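Local coordinates for 457aa long hypothetical protein (Pyrococcus horikoshii, PDB 2CSU), which is of unknown function but combines a Rossmann-like CoA-binding domain with a flavodoxin-like and a ligase-CoA domain, both related to succinyl-CoA ligases, at residues 392-397 against 421-426; 153-158 against 204-209; 10-15 against 63-68; 95-100 against 126-131; 57-62 against 81-86. All coordinates share one frame; numbering follows the deposited sequence.

Interaction 1 (392-397 against 421-426); sequences GIIRAV and ELLEKN
The flat side-chain amide of N426 carries two methyl groups of I394 on one of its faces. CD1 of I394 stands 3.5 Å from ND2 of N426, while CG2 lies over the oxygen half of the same face, 3.7 Å from OD1 of N426. The edge of the amide serves polar ends instead: ND2 of N426 donates to O of L422 across 2.8 Å, nearly within the amide plane and almost head-on to the carbonyl (C=O...N angle 163°). This bond fixes the rotation of the amide and so the face offered to the isoleucine. CD1 of I394 also reaches that oxygen, at 3.5 Å from O of L422, and CG of L422. With CG1 opposite the carbonyl carbon and the chain then fully extended (chi2 -180°), I394 reaches across from its helix to 421-426. Lower down, its CG1 is 4.0 Å from CD2 of L423, which also faces CB of I393. Within the ligase-CoA domain the contact joins helix 388-400 to the end of helix 417-424; L423 continues to A408 and F410 of strand 406-411, and V397 touches V406 there. No hydrogen bond joins 392-397 to 421-426: the contact is purely van der Waals, and its polar bond, made inside 421-426, pairs the amide N-H with a backbone oxygen where an aliphatic side chain packs against both.

Interaction 2 (153-158 against 204-209); sequences AFISQS and KAIALY
Y209 leans over the end of strand 152-156. Its CB sits 3.7 Å from OG of S156 and 4.1 Å from CE1 of F154, whose ring runs alongside and points the same way. Further out, CD2 of Y209 meets both OG of S156 and CB of S158, and CE2 closes to 3.3 Å from CB of S158, an oblique approach to the ring. Having CG opposite its own backbone N (chi1 173°) lays the tyrosine ring beside S156 and S158, where OG of S156 donates to O of S158. Beneath these side chains the strands form a parallel ladder: A153 N to A205 O, A207 N to A153 O, I155 N to A207 O, Y209 N to I155 O and, at 3.0 Å, Q157 N to Y209 O. I155 and L208 lie side by side on the other face, CD2 of L208 being 3.5 Å from CB of I155. The pair is an inner part of the parallel region of the flavodoxin-like domain, with strands 175-181 and 232-236 flanking it. Helix 190-197 covers I155 and L208 through F190; helix 159-171, N-capped by S158, covers F154 and Y209, and G304 of the second subunit packs on Y209 and S158.

Interaction 3 (10-15 against 63-68); sequences GIAVIG and DEIDLA
Parallel pairing of strand 10-14 with strand 67-70, at the heart of the Rossmann-like CoA-binding domain, starts here with an aspartate bound to a glycine. OD1 of D66 takes the N-H of G10 at 3.0 Å, on the syn side of the carboxylate and somewhat out of its plane. Standing between the backbone N and the carbonyl carbon (chi1 58°), the carboxylate folds back over its own main chain; its OD2 meanwhile accepts from the N of K9, so two successive amides are held by one side chain. The carbonyl of G10 is gripped twice, by N of D66 and by N of L67, each at 3.1 Å, the latter nearly in line with the C=O. These two donors may offset the nearness of OD1 of D66 to O of G10, two acceptors only 2.8 Å apart. Regular pairing follows with A12 N to L67 O at 2.7 Å, supported by CA-H...O contacts from I11 and A68. On one face CB of A12 lies 3.7 Å from CG2 of I65 and 4.0 Å from CB of A68; on the other, I11 and L67 touch. Strand 38-42 binds the remaining edge of strand 10-14. Helix 23-31 lies against I11 and V13, whereas helix 74-87 packs on I14 and A68 from the alanine face.

Interaction 4 (95-100 against 126-131); sequences ITAGFG and GPNCVG
I95 drives its CD1 against the main chain of the facing loop, 3.7 Å from SG of C129, and V130 and G131 close round the same methyl; the modelled 2.9 Å between CD1 of I95 and O of C129 is implausibly short and doubtful. At the next residue, T96, the loops are tied by a backbone bond, N128 N to T96 O at 3.0 Å, in which the donor stands 49° above the carbonyl plane and misses the lone-pair directions. That carbonyl oxygen also lies at the edge of the F99 ring, in its plane. P127 wedges between: its CB is 3.3 Å from O of T96, and its CG is 3.3 Å from CD2 of F99, the two side chains crossing at about a right angle, with CG meeting the ring obliquely. CB of A97 touches OD1 of N128. In the next shell, the peptide before P127 is cis, OG1 of T96 is bonded to O of V72, and helix 104-120 backs F99 with E110 and L113. V130 N bonds to OG of S181, tying the loop to strand 175-181. Both loops leave the carboxyl ends of neighbouring parallel strands, 91-94 and 123-125, which is where Rossmann-like folds characteristically carry their ligand-binding loops.

Interaction 5 (57-62 against 81-86); sequences SVKDIP and LIQCGE
Two torsions bring S57 and Q83 together: OG of S57 is swung opposite its backbone N (chi1 164°), and Q83, extended beyond CG (chi2 176°), reaches out from its helix. OG of S57 donates to OE1 of Q83, although the modelled separation of 2.5 Å is so short that its exact value is doubtful. A water gives OE1 of Q83 a second donor at 2.9 Å and itself accepts from N of V58, so the amide oxygen is held by the turn's serine directly and by its backbone through a water. NE2 of Q83 goes to D79, one turn back along the helix. Beside this polar link, CG1 of V58 lies 3.7 Å from CB of Q83, and the K59 side chain crosses that of Q83 at about a right angle, CD of K59 3.7 Å from CG of Q83. A bend at chi3 (74°) then carries NZ of K59 to OE1 of E86, a salt bridge of 3.1 Å that uses the syn lone pair. The S57-D60 type I turn thus rests on one flank of helix 74-87. Inward, V58 touches A12 and I14 of strand 10-14, and C84 also packs on I14; beyond the helix, Y120 of helix 104-120 meets I82 and E86.

Interactions 3, 4 and 5 belong to the CoA-binding domain, interaction 2 to the flavodoxin-like domain and interaction 1 to the ligase-CoA domain. Interactions 2 and 3 are buried parallel strand pairings carried by backbone bonds, regular in the first and opened by a side-chain carboxylate in the second. Interaction 4, also buried, joins loops with a single backbone bond. Interactions 1 and 5 are partly exposed and involve helix flanks, yet one has no polar bond across its interface while the other adds a salt bridge and a water. Interactions 3 and 5 touch directly, through strand 10-14 and helix 74-87; interaction 1 is about 50 Å from interaction 5, centre to centre.

Interaction 1 (392-397 against 421-426)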
# COMPACT_ATOMS: atom_id res chain seq x y z
N GLY A 392 -0.78 15.98 -19.23
CA GLY A 392 -1.96 16.82 -19.38
C GLY A 392 -2.37 17.50 -18.09
O GLY A 392 -2.86 18.63 -18.12
N ILE A 393 -2.19 16.83 -16.95
CA ILE A 393 -2.55 17.42 -15.66
C ILE A 393 -1.59 18.57 -15.36
O ILE A 393 -1.99 19.69 -15.01
CB ILE A 393 -2.37 16.40 -14.49
CG1 ILE A 393 -3.32 15.22 -14.64
CG2 ILE A 393 -2.58 17.12 -13.15
CD1 ILE A 393 -4.74 15.58 -14.61
N ILE A 394 -0.31 18.23 -15.46
CA ILE A 394 0.78 19.15 -15.21
C ILE A 394 0.67 20.40 -16.07
O ILE A 394 0.73 21.52 -15.57
CB ILE A 394 2.12 18.42 -15.48
CG1 ILE A 394 2.30 17.32 -14.43
CG2 ILE A 394 3.27 19.41 -15.52
CD1 ILE A 394 3.57 16.52 -14.56
N ARG A 395 0.50 20.20 -17.37
CA ARG A 395 0.39 21.32 -18.29
C ARG A 395 -0.75 22.27 -17.89
O ARG A 395 -0.62 23.49 -17.97
CB ARG A 395 0.17 20.78 -19.71
CG ARG A 395 0.16 21.82 -20.80
CD ARG A 395 -0.31 21.19 -22.09
NE ARG A 395 -0.79 22.19 -23.03
CZ ARG A 395 -1.56 21.91 -24.07
NH1 ARG A 395 -1.94 20.66 -24.30
NH2 ARG A 395 -1.97 22.89 -24.87
N ALA A 396 -1.88 21.70 -17.45
CA ALA A 396 -3.02 22.52 -17.04
C ALA A 396 -2.73 23.34 -15.78
O ALA A 396 -2.97 24.54 -15.75
CB ALA A 396 -4.26 21.64 -16.83
N VAL A 397 -2.24 22.68 -14.73
CA VAL A 397 -1.93 23.39 -13.48
C VAL A 397 -0.97 24.54 -13.76
O VAL A 397 -1.14 25.66 -13.27
CB VAL A 397 -1.26 22.44 -12.44
CG1 VAL A 397 -0.83 23.24 -11.21
CG2 VAL A 397 -2.23 21.32 -12.04
N GLU A 421 6.08 9.37 -10.93
CA GLU A 421 7.39 10.01 -10.82
C GLU A 421 7.33 11.41 -11.42
O GLU A 421 7.81 12.37 -10.83
CB GLU A 421 8.46 9.16 -11.52
CG GLU A 421 8.95 7.97 -10.68
CD GLU A 421 9.89 7.02 -11.42
OE1 GLU A 421 10.30 5.99 -10.81
OE2 GLU A 421 10.23 7.28 -12.59
N LEU A 422 6.70 11.52 -12.59
CA LEU A 422 6.58 12.80 -13.28
C LEU A 422 5.69 13.79 -12.53
O LEU A 422 5.98 14.99 -12.51
CB LEU A 422 6.03 12.57 -14.69
CG LEU A 422 5.83 13.82 -15.57
CD1 LEU A 422 7.16 14.56 -15.78
CD2 LEU A 422 5.25 13.39 -16.91
N LEU A 423 4.61 13.31 -11.93
CA LEU A 423 3.73 14.19 -11.16
C LEU A 423 4.47 14.63 -9.90
O LEU A 423 4.52 15.83 -9.59
CB LEU A 423 2.44 13.46 -10.78
CG LEU A 423 1.52 13.07 -11.95
CD1 LEU A 423 0.59 11.94 -11.55
CD2 LEU A 423 0.74 14.30 -12.39
N GLU A 424 5.03 13.67 -9.18
CA GLU A 424 5.76 14.07 -7.98
C GLU A 424 6.90 15.05 -8.31
O GLU A 424 7.27 15.90 -7.51
CB GLU A 424 6.33 12.81 -7.32
CG GLU A 424 5.23 11.82 -6.93
CD GLU A 424 4.67 12.20 -5.57
OE1 GLU A 424 5.30 12.99 -4.88
OE2 GLU A 424 3.61 11.69 -5.22
N LYS A 425 7.47 14.87 -9.51
CA LYS A 425 8.58 15.74 -9.91
C LYS A 425 8.11 17.18 -10.14
O LYS A 425 8.90 18.10 -10.31
CB LYS A 425 9.18 15.18 -11.20
CG LYS A 425 10.15 16.16 -11.87
CD LYS A 425 10.31 15.89 -13.37
CE LYS A 425 11.67 15.28 -13.72
NZ LYS A 425 12.01 15.61 -15.10
N ASN A 426 6.78 17.35 -10.18
CA ASN A 426 6.23 18.69 -10.39
C ASN A 426 5.44 19.18 -9.18
O ASN A 426 4.62 20.08 -9.25
CB ASN A 426 5.32 18.64 -11.62
CG ASN A 426 6.15 18.71 -12.88
OD1 ASN A 426 6.31 19.76 -13.50
ND2 ASN A 426 6.68 17.54 -13.27

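Interaction 2 (153-158 against 204-209)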
# COMPACT_ATOMS: atom_id res chain seq x y z
N ALA A 153 9.14 16.30 7.45
CA ALA A 153 10.06 16.01 8.53
C ALA A 153 9.38 14.93 9.36
O ALA A 153 8.26 15.12 9.84
CB ALA A 153 10.30 17.26 9.36
N PHE A 154 10.04 13.80 9.54
CA PHE A 154 9.44 12.70 10.29
C PHE A 154 10.16 12.41 11.61
O PHE A 154 11.36 12.16 11.63
CB PHE A 154 9.42 11.45 9.40
CG PHE A 154 8.93 10.20 10.08
CD1 PHE A 154 7.80 10.21 10.91
CD2 PHE A 154 9.56 8.98 9.84
CE1 PHE A 154 7.31 9.03 11.48
CE2 PHE A 154 9.08 7.80 10.40
CZ PHE A 154 7.94 7.83 11.23
N ILE A 155 9.40 12.49 12.70
CA ILE A 155 9.93 12.22 14.04
C ILE A 155 9.27 10.96 14.58
O ILE A 155 8.05 10.89 14.77
CB ILE A 155 9.63 13.37 15.03
CG1 ILE A 155 10.22 14.68 14.53
CG2 ILE A 155 10.23 13.03 16.41
CD1 ILE A 155 9.89 15.89 15.42
N SER A 156 10.08 9.94 14.84
CA SER A 156 9.52 8.71 15.35
C SER A 156 10.07 8.27 16.69
O SER A 156 11.29 8.25 16.90
CB SER A 156 9.69 7.59 14.33
OG SER A 156 9.25 6.37 14.89
N GLN A 157 9.16 7.93 17.59
CA GLN A 157 9.55 7.48 18.92
C GLN A 157 9.86 5.98 18.87
O GLN A 157 10.26 5.40 19.86
CB GLN A 157 8.42 7.80 19.91
CG GLN A 157 8.82 7.79 21.37
CD GLN A 157 7.79 8.50 22.25
OE1 GLN A 157 6.62 8.63 21.89
NE2 GLN A 157 8.23 8.96 23.43
N SER A 158 9.67 5.37 17.71
CA SER A 158 9.97 3.96 17.51
C SER A 158 11.00 3.84 16.38
O SER A 158 10.72 4.18 15.23
CB SER A 158 8.71 3.19 17.13
OG SER A 158 9.05 1.88 16.71
N LYS A 204 8.07 21.24 4.97
CA LYS A 204 6.74 21.79 4.72
C LYS A 204 5.71 21.24 5.72
O LYS A 204 4.68 21.84 6.00
CB LYS A 204 6.32 21.42 3.30
CG LYS A 204 6.81 22.45 2.27
CD LYS A 204 6.82 21.90 0.85
CE LYS A 204 7.86 22.59 -0.04
NZ LYS A 204 7.32 22.77 -1.39
N ALA A 205 6.01 20.04 6.24
CA ALA A 205 5.12 19.42 7.21
C ALA A 205 5.88 18.52 8.19
O ALA A 205 7.00 18.10 7.96
CB ALA A 205 4.08 18.60 6.45
N ILE A 206 5.23 18.27 9.35
CA ILE A 206 5.84 17.40 10.35
C ILE A 206 4.98 16.18 10.63
O ILE A 206 3.79 16.28 10.91
CB ILE A 206 6.04 18.21 11.63
CG1 ILE A 206 6.78 19.52 11.33
CG2 ILE A 206 6.89 17.41 12.63
CD1 ILE A 206 6.69 20.52 12.48
N ALA A 207 5.56 14.99 10.51
CA ALA A 207 4.84 13.75 10.74
C ALA A 207 5.39 13.22 12.05
O ALA A 207 6.61 13.25 12.27
CB ALA A 207 5.09 12.76 9.61
N LEU A 208 4.51 12.74 12.92
CA LEU A 208 4.96 12.22 14.21
C LEU A 208 4.44 10.83 14.52
O LEU A 208 3.28 10.53 14.27
CB LEU A 208 4.50 13.15 15.35
CG LEU A 208 4.93 14.62 15.47
CD1 LEU A 208 4.24 15.24 16.69
CD2 LEU A 208 6.44 14.74 15.62
N TYR A 209 5.31 9.97 15.04
CA TYR A 209 4.88 8.65 15.49
C TYR A 209 5.09 8.74 16.99
O TYR A 209 6.23 8.65 17.46
CB TYR A 209 5.71 7.49 14.95
CG TYR A 209 5.28 6.19 15.62
CD1 TYR A 209 4.07 5.59 15.28
CD2 TYR A 209 6.05 5.60 16.63
CE1 TYR A 209 3.62 4.44 15.92
CE2 TYR A 209 5.61 4.44 17.29
CZ TYR A 209 4.39 3.86 16.92
OH TYR A 209 3.92 2.73 17.55

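Interaction 3 (10-15 against 63-68)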
# COMPACT_ATOMS: atom_id res chain seq x y z
N GLY A 10 31.20 19.78 11.41
CA GLY A 10 32.19 18.80 11.79
C GLY A 10 31.53 17.69 12.58
O GLY A 10 30.95 17.93 13.65
N ILE A 11 31.61 16.47 12.07
CA ILE A 11 31.00 15.32 12.74
C ILE A 11 32.01 14.33 13.26
O ILE A 11 32.93 13.93 12.56
CB ILE A 11 30.06 14.53 11.79
CG1 ILE A 11 29.05 15.46 11.14
CG2 ILE A 11 29.37 13.43 12.56
CD1 ILE A 11 28.14 14.77 10.15
N ALA A 12 31.82 13.92 14.51
CA ALA A 12 32.68 12.92 15.12
C ALA A 12 31.85 11.66 15.28
O ALA A 12 30.77 11.69 15.90
CB ALA A 12 33.19 13.40 16.50
N VAL A 13 32.30 10.56 14.69
CA VAL A 13 31.56 9.32 14.86
C VAL A 13 32.39 8.49 15.82
O VAL A 13 33.41 7.93 15.44
CB VAL A 13 31.35 8.58 13.54
CG1 VAL A 13 30.51 7.33 13.80
CG2 VAL A 13 30.64 9.48 12.54
N ILE A 14 31.96 8.45 17.07
CA ILE A 14 32.70 7.73 18.09
C ILE A 14 32.23 6.29 18.12
O ILE A 14 31.13 5.99 18.54
CB ILE A 14 32.52 8.44 19.45
CG1 ILE A 14 32.82 9.94 19.25
CG2 ILE A 14 33.44 7.82 20.51
CD1 ILE A 14 32.73 10.80 20.50
N GLY A 15 33.09 5.40 17.64
CA GLY A 15 32.73 4.00 17.58
C GLY A 15 32.73 3.56 16.12
O GLY A 15 32.32 2.46 15.79
N ASP A 63 40.26 19.91 13.80
CA ASP A 63 39.17 20.80 13.41
C ASP A 63 38.09 20.89 14.50
O ASP A 63 38.13 20.21 15.52
CB ASP A 63 38.58 20.25 12.11
CG ASP A 63 37.44 21.12 11.62
OD1 ASP A 63 37.66 22.32 11.45
OD2 ASP A 63 36.39 20.57 11.31
N GLU A 64 37.11 21.80 14.29
CA GLU A 64 36.04 21.93 15.27
C GLU A 64 34.94 20.90 15.05
O GLU A 64 34.56 20.59 13.93
CB GLU A 64 35.47 23.35 15.18
CG GLU A 64 35.57 24.11 16.50
CD GLU A 64 36.91 24.82 16.56
OE1 GLU A 64 37.09 25.79 15.83
OE2 GLU A 64 37.76 24.40 17.34
N ILE A 65 34.45 20.33 16.16
CA ILE A 65 33.34 19.39 16.09
C ILE A 65 32.09 19.98 16.76
O ILE A 65 32.12 20.44 17.90
CB ILE A 65 33.75 18.11 16.80
CG1 ILE A 65 35.02 17.52 16.17
CG2 ILE A 65 32.63 17.05 16.71
CD1 ILE A 65 34.81 17.11 14.71
N ASP A 66 30.97 20.01 16.00
CA ASP A 66 29.72 20.47 16.60
C ASP A 66 28.68 19.36 16.70
O ASP A 66 27.60 19.53 17.25
CB ASP A 66 29.18 21.67 15.81
CG ASP A 66 28.95 21.30 14.35
OD1 ASP A 66 29.62 20.38 13.87
OD2 ASP A 66 28.14 21.96 13.69
N LEU A 67 29.02 18.19 16.12
CA LEU A 67 28.13 17.04 16.23
C LEU A 67 28.91 15.74 16.36
O LEU A 67 29.85 15.48 15.62
CB LEU A 67 27.25 16.98 14.99
CG LEU A 67 26.42 15.69 14.92
CD1 LEU A 67 25.42 15.59 16.06
CD2 LEU A 67 25.61 15.57 13.63
N ALA A 68 28.47 14.91 17.30
CA ALA A 68 29.10 13.61 17.51
C ALA A 68 28.05 12.54 17.62
O ALA A 68 26.97 12.76 18.18
CB ALA A 68 29.96 13.63 18.77

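Interaction 4 (95-100 against 126-131)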
# COMPACT_ATOMS: atom_id res chain seq x y z
N ILE A 95 23.45 6.50 19.88
CA ILE A 95 22.79 5.37 19.26
C ILE A 95 22.68 4.23 20.26
O ILE A 95 21.67 3.53 20.32
CB ILE A 95 23.57 4.88 18.02
CG1 ILE A 95 23.42 5.89 16.89
CG2 ILE A 95 23.10 3.50 17.60
CD1 ILE A 95 21.99 6.07 16.41
N THR A 96 23.72 4.06 21.05
CA THR A 96 23.78 3.00 22.04
C THR A 96 22.59 2.86 22.99
O THR A 96 22.05 3.84 23.50
CB THR A 96 25.05 3.16 22.87
OG1 THR A 96 26.15 3.32 21.98
CG2 THR A 96 25.28 1.93 23.77
N ALA A 97 22.21 1.61 23.21
CA ALA A 97 21.13 1.23 24.11
C ALA A 97 21.68 0.74 25.45
O ALA A 97 22.88 0.71 25.70
CB ALA A 97 20.31 0.13 23.45
N GLY A 98 20.74 0.37 26.35
CA GLY A 98 21.15 -0.15 27.65
C GLY A 98 20.89 0.87 28.76
O GLY A 98 21.44 0.81 29.85
N PHE A 99 20.03 1.86 28.43
CA PHE A 99 19.74 2.91 29.41
C PHE A 99 18.30 2.83 29.96
O PHE A 99 17.86 1.82 30.49
CB PHE A 99 20.02 4.27 28.76
CG PHE A 99 21.50 4.40 28.49
CD1 PHE A 99 22.36 4.76 29.52
CD2 PHE A 99 22.00 4.14 27.22
CE1 PHE A 99 23.72 4.86 29.28
CE2 PHE A 99 23.37 4.25 26.99
CZ PHE A 99 24.24 4.60 28.02
N GLY A 100 17.57 3.95 29.85
CA GLY A 100 16.29 4.07 30.56
C GLY A 100 15.22 3.07 30.07
O GLY A 100 14.14 2.97 30.62
N GLY A 126 18.34 10.80 22.00
CA GLY A 126 18.45 9.41 22.45
C GLY A 126 18.46 9.35 23.98
O GLY A 126 17.85 10.16 24.66
N PRO A 127 19.14 8.32 24.52
CA PRO A 127 19.85 7.32 23.72
C PRO A 127 18.89 6.27 23.15
O PRO A 127 17.70 6.49 22.99
CB PRO A 127 20.87 6.65 24.63
CG PRO A 127 20.40 6.82 26.07
CD PRO A 127 19.39 8.06 25.93
N ASN A 128 19.48 5.11 22.78
CA ASN A 128 18.68 4.07 22.14
C ASN A 128 17.86 4.63 20.97
O ASN A 128 16.65 4.54 20.93
CB ASN A 128 17.75 3.45 23.19
CG ASN A 128 17.26 2.12 22.68
OD1 ASN A 128 17.88 1.46 21.85
ND2 ASN A 128 16.09 1.71 23.21
N CYS A 129 18.58 5.25 20.03
CA CYS A 129 17.92 5.80 18.85
C CYS A 129 18.56 5.27 17.57
O CYS A 129 19.65 4.70 17.57
CB CYS A 129 18.06 7.32 18.90
SG CYS A 129 19.78 7.85 18.72
N VAL A 130 17.83 5.43 16.45
CA VAL A 130 18.40 5.01 15.17
C VAL A 130 19.22 6.13 14.52
O VAL A 130 19.99 5.92 13.59
CB VAL A 130 17.26 4.59 14.25
CG1 VAL A 130 17.80 4.35 12.84
CG2 VAL A 130 16.62 3.31 14.76
N GLY A 131 19.00 7.36 15.02
CA GLY A 131 19.76 8.49 14.50
C GLY A 131 18.86 9.53 13.84
O GLY A 131 17.65 9.54 14.02

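Interaction 5 (57-62 against 81-86)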
# COMPACT_ATOMS: atom_id res chain seq x y z
N SER A 57 40.68 9.57 20.19
CA SER A 57 39.68 10.28 20.96
C SER A 57 39.18 11.52 20.22
O SER A 57 39.87 12.10 19.39
CB SER A 57 40.31 10.68 22.30
OG SER A 57 39.49 11.68 22.92
N VAL A 58 37.93 11.91 20.52
CA VAL A 58 37.36 13.07 19.86
C VAL A 58 38.12 14.35 20.21
O VAL A 58 37.92 15.41 19.63
CB VAL A 58 35.90 13.20 20.30
CG1 VAL A 58 35.83 13.39 21.81
CG2 VAL A 58 35.26 14.40 19.62
N LYS A 59 39.00 14.23 21.23
CA LYS A 59 39.76 15.40 21.66
C LYS A 59 40.92 15.70 20.70
O LYS A 59 41.42 16.81 20.62
CB LYS A 59 40.31 15.12 23.06
CG LYS A 59 39.25 15.29 24.15
CD LYS A 59 39.53 14.42 25.37
CE LYS A 59 40.69 14.95 26.22
NZ LYS A 59 40.66 14.32 27.54
N ASP A 60 41.36 14.65 19.98
CA ASP A 60 42.55 14.81 19.15
C ASP A 60 42.25 15.42 17.78
O ASP A 60 43.13 15.78 17.02
CB ASP A 60 43.19 13.43 18.96
CG ASP A 60 43.43 12.80 20.33
OD1 ASP A 60 43.99 13.48 21.18
OD2 ASP A 60 43.08 11.64 20.51
N ILE A 61 40.94 15.50 17.45
CA ILE A 61 40.56 16.10 16.18
C ILE A 61 40.92 17.60 16.11
O ILE A 61 40.41 18.42 16.86
CB ILE A 61 39.05 15.91 15.98
CG1 ILE A 61 38.70 14.43 15.95
CG2 ILE A 61 38.62 16.52 14.63
CD1 ILE A 61 37.20 14.20 15.72
N PRO A 62 41.84 17.93 15.18
CA PRO A 62 42.31 19.31 15.00
C PRO A 62 41.17 20.31 14.70
O PRO A 62 41.13 21.42 15.22
CB PRO A 62 43.32 19.30 13.86
CG PRO A 62 43.77 17.86 13.65
CD PRO A 62 42.52 17.05 14.25
N LEU A 81 30.88 10.87 26.36
CA LEU A 81 30.06 12.08 26.43
C LEU A 81 30.86 13.22 27.04
O LEU A 81 30.83 14.34 26.55
CB LEU A 81 28.81 11.83 27.26
CG LEU A 81 27.87 13.02 27.40
CD1 LEU A 81 27.22 13.31 26.05
CD2 LEU A 81 26.79 12.72 28.43
N ILE A 82 31.58 12.93 28.13
CA ILE A 82 32.39 13.95 28.80
C ILE A 82 33.48 14.45 27.85
O ILE A 82 33.76 15.65 27.78
CB ILE A 82 33.03 13.38 30.10
CG1 ILE A 82 31.92 13.06 31.11
CG2 ILE A 82 34.03 14.40 30.72
CD1 ILE A 82 32.40 12.51 32.45
N GLN A 83 34.11 13.54 27.10
CA GLN A 83 35.12 13.96 26.15
C GLN A 83 34.48 14.95 25.16
O GLN A 83 35.02 16.02 24.91
CB GLN A 83 35.70 12.75 25.42
CG GLN A 83 36.80 12.01 26.21
CD GLN A 83 37.30 10.76 25.50
OE1 GLN A 83 37.64 10.80 24.32
NE2 GLN A 83 37.34 9.64 26.22
N CYS A 84 33.31 14.61 24.62
CA CYS A 84 32.65 15.51 23.69
C CYS A 84 32.48 16.86 24.38
O CYS A 84 32.67 17.92 23.78
CB CYS A 84 31.29 14.96 23.27
SG CYS A 84 31.36 13.51 22.21
N GLY A 85 32.13 16.81 25.67
CA GLY A 85 31.95 18.03 26.43
C GLY A 85 33.17 18.93 26.44
O GLY A 85 33.07 20.13 26.17
N GLU A 86 34.33 18.36 26.76
CA GLU A 86 35.56 19.13 26.82
C GLU A 86 35.93 19.65 25.42
O GLU A 86 36.48 20.75 25.26
CB GLU A 86 36.68 18.27 27.38
CG GLU A 86 36.27 17.45 28.60
CD GLU A 86 37.38 16.52 29.11
OE1 GLU A 86 38.07 15.90 28.27
OE2 GLU A 86 37.54 16.40 30.35
O HOH W 1 36.19 10.20 21.86